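Local coordinates for protein, related to general stress protein 26(GS26) of B.subtilis (Clostridium acetobutylicum, PDB 2HQ7) that probably binds a flavin such as FMN and acts as an oxidoreductase of the pyridoxamine 5'-phosphate oxidase family, at residues V21-N26 with N65-Y71; I34-M38 with L50-T54; T123-G127 with T137-D141. All blocks are in the same frame, centred on the assembly; numbering follows the deposited sequence.

Interaction 1 of 3, residues V21-N26 with N65-Y71; sequences VMVGTN and NNKICLY
V23 and L70 sit facing each other as a non-hydrogen-bonded pair in the antiparallel sheet that forms the curled, FMN-binding-type beta fold of this family. Hydrogen-bonded pairs flank it, M22 with Y71 and G24 with C69. G24 N donates to C69 O at 2.7 Å and C69 N returns a bond to G24 O at 3.0 Å; M22 and Y71 likewise exchange two bonds, the shorter from Y71 N to M22 O at 2.8 Å.

Packing is tight on the face that carries V23 and L70. The two side chains run side by side, V23 CG2 against L70 CD2 at 3.8 Å, while V23 CG1, anti to the backbone N (chi1 177°), reaches across to I68 CD1. V21 CG2 closes over L70 CB, and L50 and F122 extend this layer. The beta-branched valines and I68 are broad next to the strand, whereas L70 branches one carbon further out and so reaches the methyls of both V21 and V23. On the other face G24 CA, with no side chain, lies beside C69 SG at 4.2 Å, and that face turns toward the second subunit: C69 packs on its I34, Y71 on its A36.

Beyond I68 the strands part, and the end at N26 and N65 is looser and partly open to solvent. Here a water links the backbones: it accepts from N26 N and donates to N65 O and K67 O. The extended K67 side chain leads away to N29 O of the second subunit. N65, the first residue past the helix, suits this turn because its short side chain can reach the backbone N-H two residues ahead: OD1 takes the N-H of K67 in an Asx turn, K67 N to N65 OD1 3.2 Å.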
ATOM      1  N   VAL B  21       5.714   7.110  -2.426  1.00 35.12           N
ATOM      2  CA  VAL B  21       4.999   6.041  -3.080  1.00 34.81           C
ATOM      3  C   VAL B  21       4.943   4.867  -2.132  1.00 30.58           C
ATOM      4  O   VAL B  21       5.920   4.567  -1.432  1.00 34.66           O
ATOM      5  CB  VAL B  21       5.662   5.614  -4.433  1.00 36.80           C
ATOM      6  CG1 VAL B  21       6.967   5.047  -4.214  1.00 38.30           C
ATOM      7  CG2 VAL B  21       4.821   4.591  -5.129  1.00 35.18           C
HETATM    8  N   MSE B  22       3.814   4.174  -2.160  1.00 29.18           N
HETATM    9  CA  MSE B  22       3.606   2.997  -1.326  1.00 28.34           C
HETATM   10  C   MSE B  22       4.099   1.809  -2.114  1.00 22.81           C
HETATM   11  O   MSE B  22       3.679   1.615  -3.267  1.00 25.85           O
HETATM   12  CB  MSE B  22       2.146   2.763  -1.102  1.00 24.85           C
HETATM   13  CG  MSE B  22       1.285   3.936  -0.783  1.00 47.97           C
HETATM   14 SE   MSE B  22       1.159   3.875   1.062  0.75 78.43          SE
HETATM   15  CE  MSE B  22       2.729   5.006   1.332  1.00 25.70           C
ATOM     16  N   VAL B  23       4.942   0.988  -1.526  1.00 27.41           N
ATOM     17  CA  VAL B  23       5.554  -0.096  -2.279  1.00 24.01           C
ATOM     18  C   VAL B  23       5.178  -1.416  -1.635  1.00 26.94           C
ATOM     19  O   VAL B  23       5.536  -1.671  -0.470  1.00 27.34           O
ATOM     20  CB  VAL B  23       7.065   0.005  -2.271  1.00 26.22           C
ATOM     21  CG1 VAL B  23       7.657  -1.185  -2.995  1.00 18.52           C
ATOM     22  CG2 VAL B  23       7.512   1.306  -2.850  1.00 28.78           C
ATOM     23  N   GLY B  24       4.494  -2.265  -2.394  1.00 25.74           N
ATOM     24  CA  GLY B  24       4.141  -3.582  -1.930  1.00 23.75           C
ATOM     25  C   GLY B  24       5.171  -4.634  -2.329  1.00 24.92           C
ATOM     26  O   GLY B  24       5.580  -4.687  -3.462  1.00 26.83           O
ATOM     27  N   THR B  25       5.577  -5.457  -1.373  1.00 23.54           N
ATOM     28  CA  THR B  25       6.541  -6.498  -1.589  1.00 26.42           C
ATOM     29  C   THR B  25       6.040  -7.801  -0.966  1.00 26.55           C
ATOM     30  O   THR B  25       5.109  -7.808  -0.179  1.00 29.15           O
ATOM     31  CB  THR B  25       7.910  -6.159  -0.948  1.00 26.73           C
ATOM     32  OG1 THR B  25       7.726  -5.831   0.435  1.00 26.85           O
ATOM     33  CG2 THR B  25       8.594  -5.043  -1.646  1.00 28.59           C
ATOM     34  N   ASN B  26       6.688  -8.888  -1.336  1.00 28.87           N
ATOM     35  CA  ASN B  26       6.392 -10.203  -0.787  1.00 30.75           C
ATOM     36  C   ASN B  26       7.216 -10.421   0.461  1.00 28.53           C
ATOM     37  O   ASN B  26       8.410 -10.613   0.363  1.00 27.11           O
ATOM     38  CB  ASN B  26       6.699 -11.272  -1.795  1.00 29.64           C
ATOM     39  CG  ASN B  26       5.758 -11.241  -2.975  1.00 32.84           C
ATOM     40  OD1 ASN B  26       6.184 -11.233  -4.120  1.00 34.07           O
ATOM     41  ND2 ASN B  26       4.484 -11.216  -2.699  1.00 25.42           N
ATOM     42  N   ASN B  65      13.048 -12.212  -4.259  1.00 30.51           N
ATOM     43  CA  ASN B  65      11.754 -12.014  -4.890  1.00 27.17           C
ATOM     44  C   ASN B  65      11.579 -10.525  -5.169  1.00 28.15           C
ATOM     45  O   ASN B  65      11.420  -9.762  -4.243  1.00 26.83           O
ATOM     46  CB  ASN B  65      10.666 -12.540  -3.960  1.00 28.63           C
ATOM     47  CG  ASN B  65       9.305 -12.562  -4.594  1.00 28.48           C
ATOM     48  OD1 ASN B  65       8.994 -11.782  -5.488  1.00 30.92           O
ATOM     49  ND2 ASN B  65       8.475 -13.473  -4.127  1.00 27.36           N
ATOM     50  N   ASN B  66      11.652 -10.131  -6.439  1.00 26.95           N
ATOM     51  CA  ASN B  66      11.589  -8.724  -6.852  1.00 28.75           C
ATOM     52  C   ASN B  66      10.276  -8.329  -7.504  1.00 30.93           C
ATOM     53  O   ASN B  66      10.197  -7.311  -8.154  1.00 32.38           O
ATOM     54  CB  ASN B  66      12.756  -8.394  -7.795  1.00 31.15           C
ATOM     55  CG  ASN B  66      12.653  -9.100  -9.139  1.00 33.85           C
ATOM     56  OD1 ASN B  66      11.781  -9.940  -9.355  1.00 33.74           O
ATOM     57  ND2 ASN B  66      13.498  -8.705 -10.067  1.00 33.21           N
ATOM     58  N   LYS B  67       9.232  -9.118  -7.284  1.00 31.12           N
ATOM     59  CA  LYS B  67       7.907  -8.812  -7.772  1.00 28.10           C
ATOM     60  C   LYS B  67       7.259  -7.869  -6.779  1.00 27.14           C
ATOM     61  O   LYS B  67       7.141  -8.147  -5.571  1.00 26.53           O
ATOM     62  CB  LYS B  67       7.091 -10.083  -7.931  1.00 31.79           C
ATOM     63  CG  LYS B  67       7.634 -11.050  -9.019  1.00 25.16           C
ATOM     64  CD  LYS B  67       6.681 -12.238  -9.177  1.00 31.81           C
ATOM     65  CE  LYS B  67       7.259 -13.250 -10.168  1.00 40.79           C
ATOM     66  NZ  LYS B  67       6.223 -14.151 -10.714  1.00 40.74           N
ATOM     67  N   ILE B  68       6.909  -6.702  -7.276  1.00 24.20           N
ATOM     68  CA  ILE B  68       6.419  -5.698  -6.395  1.00 25.78           C
ATOM     69  C   ILE B  68       5.245  -4.994  -7.033  1.00 23.10           C
ATOM     70  O   ILE B  68       4.914  -5.181  -8.224  1.00 25.36           O
ATOM     71  CB  ILE B  68       7.512  -4.659  -5.981  1.00 25.59           C
ATOM     72  CG1 ILE B  68       7.902  -3.752  -7.138  1.00 27.97           C
ATOM     73  CG2 ILE B  68       8.739  -5.311  -5.353  1.00 24.33           C
ATOM     74  CD1 ILE B  68       8.346  -2.381  -6.648  1.00 28.59           C
ATOM     75  N   CYS B  69       4.635  -4.133  -6.252  1.00 24.94           N
ATOM     76  CA  CYS B  69       3.722  -3.188  -6.832  1.00 24.15           C
ATOM     77  C   CYS B  69       3.885  -1.843  -6.170  1.00 20.70           C
ATOM     78  O   CYS B  69       4.369  -1.728  -5.039  1.00 23.93           O
ATOM     79  CB  CYS B  69       2.301  -3.687  -6.748  1.00 28.62           C
ATOM     80  SG  CYS B  69       1.543  -3.413  -5.193  1.00 37.33           S
ATOM     81  N   LEU B  70       3.550  -0.819  -6.916  1.00 22.53           N
ATOM     82  CA  LEU B  70       3.507   0.575  -6.394  1.00 22.32           C
ATOM     83  C   LEU B  70       2.083   1.040  -6.302  1.00 23.93           C
ATOM     84  O   LEU B  70       1.252   0.690  -7.157  1.00 28.47           O
ATOM     85  CB  LEU B  70       4.247   1.536  -7.331  1.00 23.06           C
ATOM     86  CG  LEU B  70       5.727   1.299  -7.680  1.00 29.60           C
ATOM     87  CD1 LEU B  70       6.323   2.549  -8.386  1.00 25.34           C
ATOM     88  CD2 LEU B  70       6.488   1.039  -6.459  1.00 25.07           C
ATOM     89  N   TYR B  71       1.781   1.870  -5.313  1.00 24.40           N
ATOM     90  CA  TYR B  71       0.434   2.462  -5.215  1.00 23.17           C
ATOM     91  C   TYR B  71       0.504   3.957  -4.923  1.00 26.53           C
ATOM     92  O   TYR B  71       1.280   4.386  -4.075  1.00 27.62           O
ATOM     93  CB  TYR B  71      -0.380   1.750  -4.128  1.00 26.78           C
ATOM     94  CG  TYR B  71      -1.847   2.083  -4.135  1.00 23.10           C
ATOM     95  CD1 TYR B  71      -2.719   1.417  -4.985  1.00 31.25           C
ATOM     96  CD2 TYR B  71      -2.354   3.062  -3.320  1.00 38.72           C
ATOM     97  CE1 TYR B  71      -4.070   1.725  -5.013  1.00 30.70           C
ATOM     98  CE2 TYR B  71      -3.715   3.376  -3.350  1.00 43.02           C
ATOM     99  CZ  TYR B  71      -4.550   2.695  -4.202  1.00 33.95           C
ATOM    100  OH  TYR B  71      -5.884   3.015  -4.227  1.00 40.89           O
TER
HETATM  101  O   HOH W   1       8.688  -8.608  -3.480  1.00 26.53           O

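Interaction 2 of 3, residues I34-M38 with L50-T54; sequences IKAMM and LSTNT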
ATOM      1  N   ILE B  34       3.811  -3.640   2.964  1.00 26.05           N
ATOM      2  CA  ILE B  34       3.781  -2.349   2.319  1.00 26.90           C
ATOM      3  C   ILE B  34       4.686  -1.419   3.096  1.00 25.65           C
ATOM      4  O   ILE B  34       4.597  -1.362   4.332  1.00 22.71           O
ATOM      5  CB  ILE B  34       2.357  -1.736   2.309  1.00 25.66           C
ATOM      6  CG1 ILE B  34       1.389  -2.622   1.526  1.00 29.16           C
ATOM      7  CG2 ILE B  34       2.385  -0.334   1.713  1.00 24.16           C
ATOM      8  CD1 ILE B  34      -0.131  -2.189   1.618  1.00 26.74           C
ATOM      9  N   LYS B  35       5.532  -0.692   2.361  1.00 27.95           N
ATOM     10  CA  LYS B  35       6.363   0.388   2.892  1.00 29.31           C
ATOM     11  C   LYS B  35       6.271   1.633   2.030  1.00 27.49           C
ATOM     12  O   LYS B  35       6.148   1.527   0.810  1.00 26.95           O
ATOM     13  CB  LYS B  35       7.823  -0.057   2.903  1.00 29.89           C
ATOM     14  CG  LYS B  35       8.692   0.772   3.784  1.00 38.49           C
ATOM     15  CD  LYS B  35      10.055   0.127   3.897  1.00 37.55           C
ATOM     16  CE  LYS B  35      11.003   0.937   4.753  1.00 46.22           C
ATOM     17  NZ  LYS B  35      12.252   0.146   5.001  1.00 51.73           N
ATOM     18  N   ALA B  36       6.343   2.805   2.667  1.00 28.65           N
ATOM     19  CA  ALA B  36       6.496   4.085   1.963  1.00 26.47           C
ATOM     20  C   ALA B  36       7.945   4.269   1.469  1.00 27.97           C
ATOM     21  O   ALA B  36       8.905   3.922   2.156  1.00 26.72           O
ATOM     22  CB  ALA B  36       6.067   5.261   2.848  1.00 27.41           C
HETATM   23  N   MSE B  37       8.085   4.709   0.226  1.00 26.93           N
HETATM   24  CA  MSE B  37       9.393   5.007  -0.343  1.00 30.34           C
HETATM   25  C   MSE B  37       9.341   6.331  -1.039  1.00 31.77           C
HETATM   26  O   MSE B  37       8.272   6.885  -1.236  1.00 28.24           O
HETATM   27  CB  MSE B  37       9.817   3.918  -1.315  1.00 29.54           C
HETATM   28  CG  MSE B  37      10.236   2.666  -0.620  1.00 34.37           C
HETATM   29 SE   MSE B  37      11.061   1.387  -1.824  0.75 35.75          SE
HETATM   30  CE  MSE B  37      12.419   2.471  -2.699  1.00 71.06           C
HETATM   31  N   MSE B  38      10.504   6.871  -1.364  1.00 37.15           N
HETATM   32  CA  MSE B  38      10.565   8.186  -1.990  1.00 44.89           C
HETATM   33  C   MSE B  38      10.827   8.004  -3.481  1.00 35.87           C
HETATM   34  O   MSE B  38      11.651   7.172  -3.887  1.00 32.17           O
HETATM   35  CB  MSE B  38      11.628   9.066  -1.309  1.00 45.16           C
HETATM   36  CG  MSE B  38      12.294  10.105  -2.210  1.00 58.16           C
HETATM   37 SE   MSE B  38      13.282  11.468  -1.176  0.75 75.26          SE
HETATM   38  CE  MSE B  38      11.671  12.415  -0.517  1.00 60.57           C
ATOM     39  N   LEU B  50      13.419   4.903  -7.106  1.00 29.23           N
ATOM     40  CA  LEU B  50      12.944   5.164  -5.758  1.00 28.44           C
ATOM     41  C   LEU B  50      14.073   5.082  -4.782  1.00 30.14           C
ATOM     42  O   LEU B  50      15.075   4.390  -5.027  1.00 28.62           O
ATOM     43  CB  LEU B  50      11.890   4.132  -5.368  1.00 27.68           C
ATOM     44  CG  LEU B  50      10.679   3.918  -6.259  1.00 23.27           C
ATOM     45  CD1 LEU B  50       9.990   2.653  -5.844  1.00 29.56           C
ATOM     46  CD2 LEU B  50       9.703   5.161  -6.190  1.00 26.75           C
ATOM     47  N   SER B  51      13.900   5.776  -3.672  1.00 27.65           N
ATOM     48  CA  SER B  51      14.828   5.721  -2.553  1.00 34.33           C
ATOM     49  C   SER B  51      14.215   5.130  -1.294  1.00 31.55           C
ATOM     50  O   SER B  51      13.083   5.400  -0.977  1.00 32.14           O
ATOM     51  CB  SER B  51      15.302   7.118  -2.180  1.00 31.80           C
ATOM     52  OG  SER B  51      16.412   7.014  -1.331  1.00 49.36           O
ATOM     53  N   THR B  52      15.013   4.348  -0.582  1.00 34.37           N
ATOM     54  CA  THR B  52      14.652   3.868   0.734  1.00 34.68           C
ATOM     55  C   THR B  52      15.913   3.628   1.550  1.00 37.05           C
ATOM     56  O   THR B  52      17.044   3.633   1.018  1.00 32.28           O
ATOM     57  CB  THR B  52      13.778   2.597   0.646  1.00 37.95           C
ATOM     58  OG1 THR B  52      13.084   2.392   1.887  1.00 36.77           O
ATOM     59  CG2 THR B  52      14.618   1.355   0.260  1.00 35.21           C
ATOM     60  N   ASN B  53      15.719   3.438   2.849  1.00 38.01           N
ATOM     61  CA  ASN B  53      16.829   3.137   3.743  1.00 40.12           C
ATOM     62  C   ASN B  53      17.343   1.709   3.552  1.00 41.24           C
ATOM     63  O   ASN B  53      16.564   0.762   3.449  1.00 42.12           O
ATOM     64  CB  ASN B  53      16.429   3.382   5.194  1.00 42.13           C
ATOM     65  CG  ASN B  53      15.195   2.576   5.603  1.00 50.19           C
ATOM     66  OD1 ASN B  53      14.045   3.053   5.497  1.00 53.89           O
ATOM     67  ND2 ASN B  53      15.425   1.336   6.030  1.00 55.29           N
ATOM     68  N   THR B  54      18.667   1.568   3.483  1.00 42.01           N
ATOM     69  CA  THR B  54      19.293   0.253   3.455  1.00 43.71           C
ATOM     70  C   THR B  54      18.847  -0.502   4.693  1.00 45.28           C
ATOM     71  O   THR B  54      19.085  -0.060   5.809  1.00 46.51           O
ATOM     72  CB  THR B  54      20.810   0.342   3.477  1.00 42.71           C
ATOM     73  OG1 THR B  54      21.236   1.352   2.560  1.00 41.99           O
ATOM     74  CG2 THR B  54      21.440  -1.016   3.109  1.00 39.18           C
TER
HETATM   75  O   HOH W   2      13.987  -0.515   3.101  1.00 54.82           O
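M38 and S51 form the hydrogen-bonded antiparallel pair of a beta hairpin, and two backbone bonds join them. M38 N donates to S51 O at 3.0 Å, almost straight at 175°, and S51 N donates to M38 O at 2.7 Å. The same M38 O receives the CA-H of L50. From this pair toward K35 and N53 the strands diverge, their short axes 123° apart, and side chains bridge the widening gap.

The apolar part belongs to M37, a selenomethionine. Its chain is extended as far as the selenium (chi2 -170°), which carries it out alongside T52. CG lies 3.8 Å from T52 CB, and SE rests against the same carbon at 3.9 Å; the position of the terminal methyl is doubtful. A long, flexible, unbranched residue suits such a gap, and L120 on the next strand touches both M37 and T52.

The polar part is made by K35. Fully extended, it passes T52 OG1 with CE and brings NZ to N53 OD1 at 3.5 Å, a weak hydrogen bond. A water binds more closely: it accepts from K35 NZ at 2.7 Å, donates to N53 O at 2.9 Å and lies 3.3 Å from T52 OG1. S51 OG turns instead to Y108 OH.

Across this contact the ammonium group of K35 thus meets neutral dipoles rather than a carboxylate: one water is its close partner, with only a long, weak bond to the amide of N53, so its hold on strand 47-53 is probably a loose one that works largely through the water.

Interaction 3 of 3, residues T123-G127 with T137-D141; sequences TAEWG and TFKID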
ATOM      1  N   THR B 123      10.244  -1.183 -12.879  1.00 28.41           N
ATOM      2  CA  THR B 123       9.762  -1.213 -14.268  1.00 28.02           C
ATOM      3  C   THR B 123       8.370  -1.802 -14.254  1.00 28.20           C
ATOM      4  O   THR B 123       8.219  -2.942 -13.841  1.00 23.14           O
ATOM      5  CB  THR B 123      10.688  -2.115 -15.139  1.00 28.10           C
ATOM      6  OG1 THR B 123      12.004  -1.560 -15.129  1.00 33.04           O
ATOM      7  CG2 THR B 123      10.186  -2.255 -16.591  1.00 30.69           C
ATOM      8  N   ALA B 124       7.354  -1.005 -14.641  1.00 25.11           N
ATOM      9  CA  ALA B 124       5.945  -1.416 -14.611  1.00 26.67           C
ATOM     10  C   ALA B 124       5.551  -2.289 -15.793  1.00 29.18           C
ATOM     11  O   ALA B 124       5.902  -1.997 -16.921  1.00 33.01           O
ATOM     12  CB  ALA B 124       4.999  -0.157 -14.543  1.00 24.57           C
ATOM     13  N   GLU B 125       4.816  -3.364 -15.525  1.00 32.85           N
ATOM     14  CA  GLU B 125       4.266  -4.231 -16.577  1.00 35.26           C
ATOM     15  C   GLU B 125       2.808  -3.855 -16.867  1.00 33.19           C
ATOM     16  O   GLU B 125       2.397  -3.792 -18.024  1.00 30.11           O
ATOM     17  CB  GLU B 125       4.333  -5.690 -16.156  1.00 34.87           C
ATOM     18  CG  GLU B 125       5.777  -6.273 -16.038  1.00 41.94           C
ATOM     19  CD  GLU B 125       5.846  -7.489 -15.105  1.00 44.00           C
ATOM     20  OE1 GLU B 125       4.818  -8.206 -14.978  1.00 51.80           O
ATOM     21  OE2 GLU B 125       6.916  -7.705 -14.482  1.00 42.60           O
ATOM     22  N   TRP B 126       2.024  -3.626 -15.813  1.00 33.64           N
ATOM     23  CA  TRP B 126       0.638  -3.178 -15.999  1.00 31.67           C
ATOM     24  C   TRP B 126       0.132  -2.366 -14.829  1.00 31.78           C
ATOM     25  O   TRP B 126       0.815  -2.202 -13.824  1.00 30.27           O
ATOM     26  CB  TRP B 126      -0.297  -4.373 -16.267  1.00 34.05           C
ATOM     27  CG  TRP B 126      -0.330  -5.403 -15.204  1.00 35.25           C
ATOM     28  CD1 TRP B 126       0.542  -6.430 -15.046  1.00 31.56           C
ATOM     29  CD2 TRP B 126      -1.308  -5.535 -14.157  1.00 32.43           C
ATOM     30  NE1 TRP B 126       0.183  -7.187 -13.949  1.00 35.04           N
ATOM     31  CE2 TRP B 126      -0.953  -6.665 -13.395  1.00 30.10           C
ATOM     32  CE3 TRP B 126      -2.441  -4.806 -13.791  1.00 33.72           C
ATOM     33  CZ2 TRP B 126      -1.692  -7.082 -12.279  1.00 27.68           C
ATOM     34  CZ3 TRP B 126      -3.169  -5.222 -12.695  1.00 36.29           C
ATOM     35  CH2 TRP B 126      -2.791  -6.348 -11.948  1.00 35.41           C
ATOM     36  N   GLY B 127      -1.073  -1.861 -14.964  1.00 29.69           N
ATOM     37  CA  GLY B 127      -1.669  -1.150 -13.872  1.00 30.76           C
ATOM     38  C   GLY B 127      -3.158  -1.180 -13.855  1.00 32.79           C
ATOM     39  O   GLY B 127      -3.820  -1.767 -14.717  1.00 31.57           O
ATOM     40  N   THR B 137      -8.042  -1.639 -15.909  1.00 36.93           N
ATOM     41  CA  THR B 137      -6.774  -2.307 -15.947  1.00 36.84           C
ATOM     42  C   THR B 137      -6.199  -2.123 -17.324  1.00 36.67           C
ATOM     43  O   THR B 137      -6.912  -2.294 -18.309  1.00 36.53           O
ATOM     44  CB  THR B 137      -6.909  -3.842 -15.723  1.00 37.33           C
ATOM     45  OG1 THR B 137      -7.570  -4.101 -14.491  1.00 41.54           O
ATOM     46  CG2 THR B 137      -5.557  -4.484 -15.649  1.00 37.01           C
ATOM     47  N   PHE B 138      -4.901  -1.843 -17.399  1.00 36.16           N
ATOM     48  CA  PHE B 138      -4.218  -1.675 -18.690  1.00 36.10           C
ATOM     49  C   PHE B 138      -2.832  -2.238 -18.634  1.00 34.24           C
ATOM     50  O   PHE B 138      -2.221  -2.244 -17.569  1.00 34.55           O
ATOM     51  CB  PHE B 138      -4.129  -0.188 -19.015  1.00 34.54           C
ATOM     52  CG  PHE B 138      -3.540   0.636 -17.900  1.00 33.04           C
ATOM     53  CD1 PHE B 138      -4.347   1.130 -16.872  1.00 33.73           C
ATOM     54  CD2 PHE B 138      -2.189   0.936 -17.887  1.00 33.69           C
ATOM     55  CE1 PHE B 138      -3.796   1.888 -15.844  1.00 36.46           C
ATOM     56  CE2 PHE B 138      -1.633   1.688 -16.871  1.00 40.48           C
ATOM     57  CZ  PHE B 138      -2.434   2.175 -15.844  1.00 33.64           C
ATOM     58  N   LYS B 139      -2.315  -2.689 -19.777  1.00 35.68           N
ATOM     59  CA  LYS B 139      -0.898  -3.015 -19.913  1.00 38.67           C
ATOM     60  C   LYS B 139      -0.142  -1.757 -20.298  1.00 38.04           C
ATOM     61  O   LYS B 139      -0.646  -0.930 -21.059  1.00 39.20           O
ATOM     62  CB  LYS B 139      -0.656  -4.083 -20.979  1.00 38.65           C
ATOM     63  CG  LYS B 139      -1.305  -5.429 -20.726  1.00 41.17           C
ATOM     64  CD  LYS B 139      -0.813  -6.437 -21.791  1.00 47.33           C
ATOM     65  CE  LYS B 139      -1.666  -7.728 -21.813  1.00 58.70           C
ATOM     66  NZ  LYS B 139      -1.137  -8.781 -22.751  1.00 54.43           N
ATOM     67  N   ILE B 140       1.072  -1.603 -19.776  1.00 39.77           N
ATOM     68  CA  ILE B 140       1.851  -0.391 -20.013  1.00 42.42           C
ATOM     69  C   ILE B 140       2.064  -0.188 -21.502  1.00 44.91           C
ATOM     70  O   ILE B 140       1.855   0.905 -22.009  1.00 44.18           O
ATOM     71  CB  ILE B 140       3.222  -0.425 -19.282  1.00 43.41           C
ATOM     72  CG1 ILE B 140       3.010  -0.246 -17.800  1.00 44.63           C
ATOM     73  CG2 ILE B 140       4.127   0.725 -19.719  1.00 45.76           C
ATOM     74  CD1 ILE B 140       2.352   1.039 -17.477  1.00 36.54           C
ATOM     75  N   ASP B 141       2.440  -1.256 -22.195  1.00 48.69           N
ATOM     76  CA  ASP B 141       2.683  -1.201 -23.636  1.00 54.88           C
ATOM     77  C   ASP B 141       1.458  -0.761 -24.467  1.00 56.21           C
ATOM     78  O   ASP B 141       1.636  -0.320 -25.606  1.00 58.75           O
ATOM     79  CB  ASP B 141       3.254  -2.544 -24.145  1.00 56.20           C
ATOM     80  CG  ASP B 141       2.178  -3.562 -24.489  1.00 63.06           C
ATOM     81  OD1 ASP B 141       1.649  -3.511 -25.621  1.00 77.69           O
ATOM     82  OD2 ASP B 141       1.894  -4.447 -23.651  1.00 72.41           O
TER
HETATM   83  O   HOH W   3       2.983  -4.003 -20.714  1.00 53.16           O
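E125 O is gripped twice: I140 N donates to it at 3.1 Å along a nearly straight N-H, and a water donates to it at 2.8 Å. The I140 donor stands 36° out of the carbonyl plane, so the bond does not use a lone-pair direction. The same water accepts from D141 N and donates to D141 OD2, tying the residues that follow strand 134-139 to the preceding strand. E125 and W126 both face V84 on the other neighbouring strand, a classic beta bulge.

Further along the hairpin the pairing becomes regular. G127 and F138 exchange two hydrogen bonds, G127 N to F138 O and F138 N to G127 O, each 2.9 Å long. F138 CG lies between its own backbone N and carbonyl carbon (chi1 52°), which folds the ring back over G127. G127 CA then lies 4.2 Å from the ring centroid, 19° off the normal, a CH-pi contact over the face. Glycine suits the place: with no side chain, it lets the ring lie directly against its CA. L45 and I143 also pack on this ring.

On the other face W126 meets T137, whose CG2 touches W126 CE3 at 3.6 Å, and the indole continues onto M82 and V84. I140 turns inward, its CG1 3.8 Å from A124 CB; a branched aliphatic side chain fills this place beside L45 and K46.

The three direct hydrogen bonds between these segments all run from main chain to main chain, and the D141 carboxylate joins E125 O only through the water. Pairing therefore rests on the backbone, with F138 packed over G127 on one face and W126 against T137 on the other.

In the fold
All three contacts belong to one curled antiparallel sheet. Interactions 1 and 2, with centres about 10 Å apart, share a seam where strands 20-26 and 32-43 are neighbours: V23 N lies 2.7 Å from K35 O and V21 O 2.7 Å from M37 N, both probable hydrogen bonds, and V21 packs on L50. Interaction 3 lies on the opposite side of the chain's centre from interaction 2, their centres about 21 Å apart, and is joined to it through the pairing of strands 47-53 and 117-131. Interactions 1 and 2 both touch the second subunit. The side chain of Y71 is about 5 Å from a bound 1,2-ethanediol, probably from the crystallisation liquor.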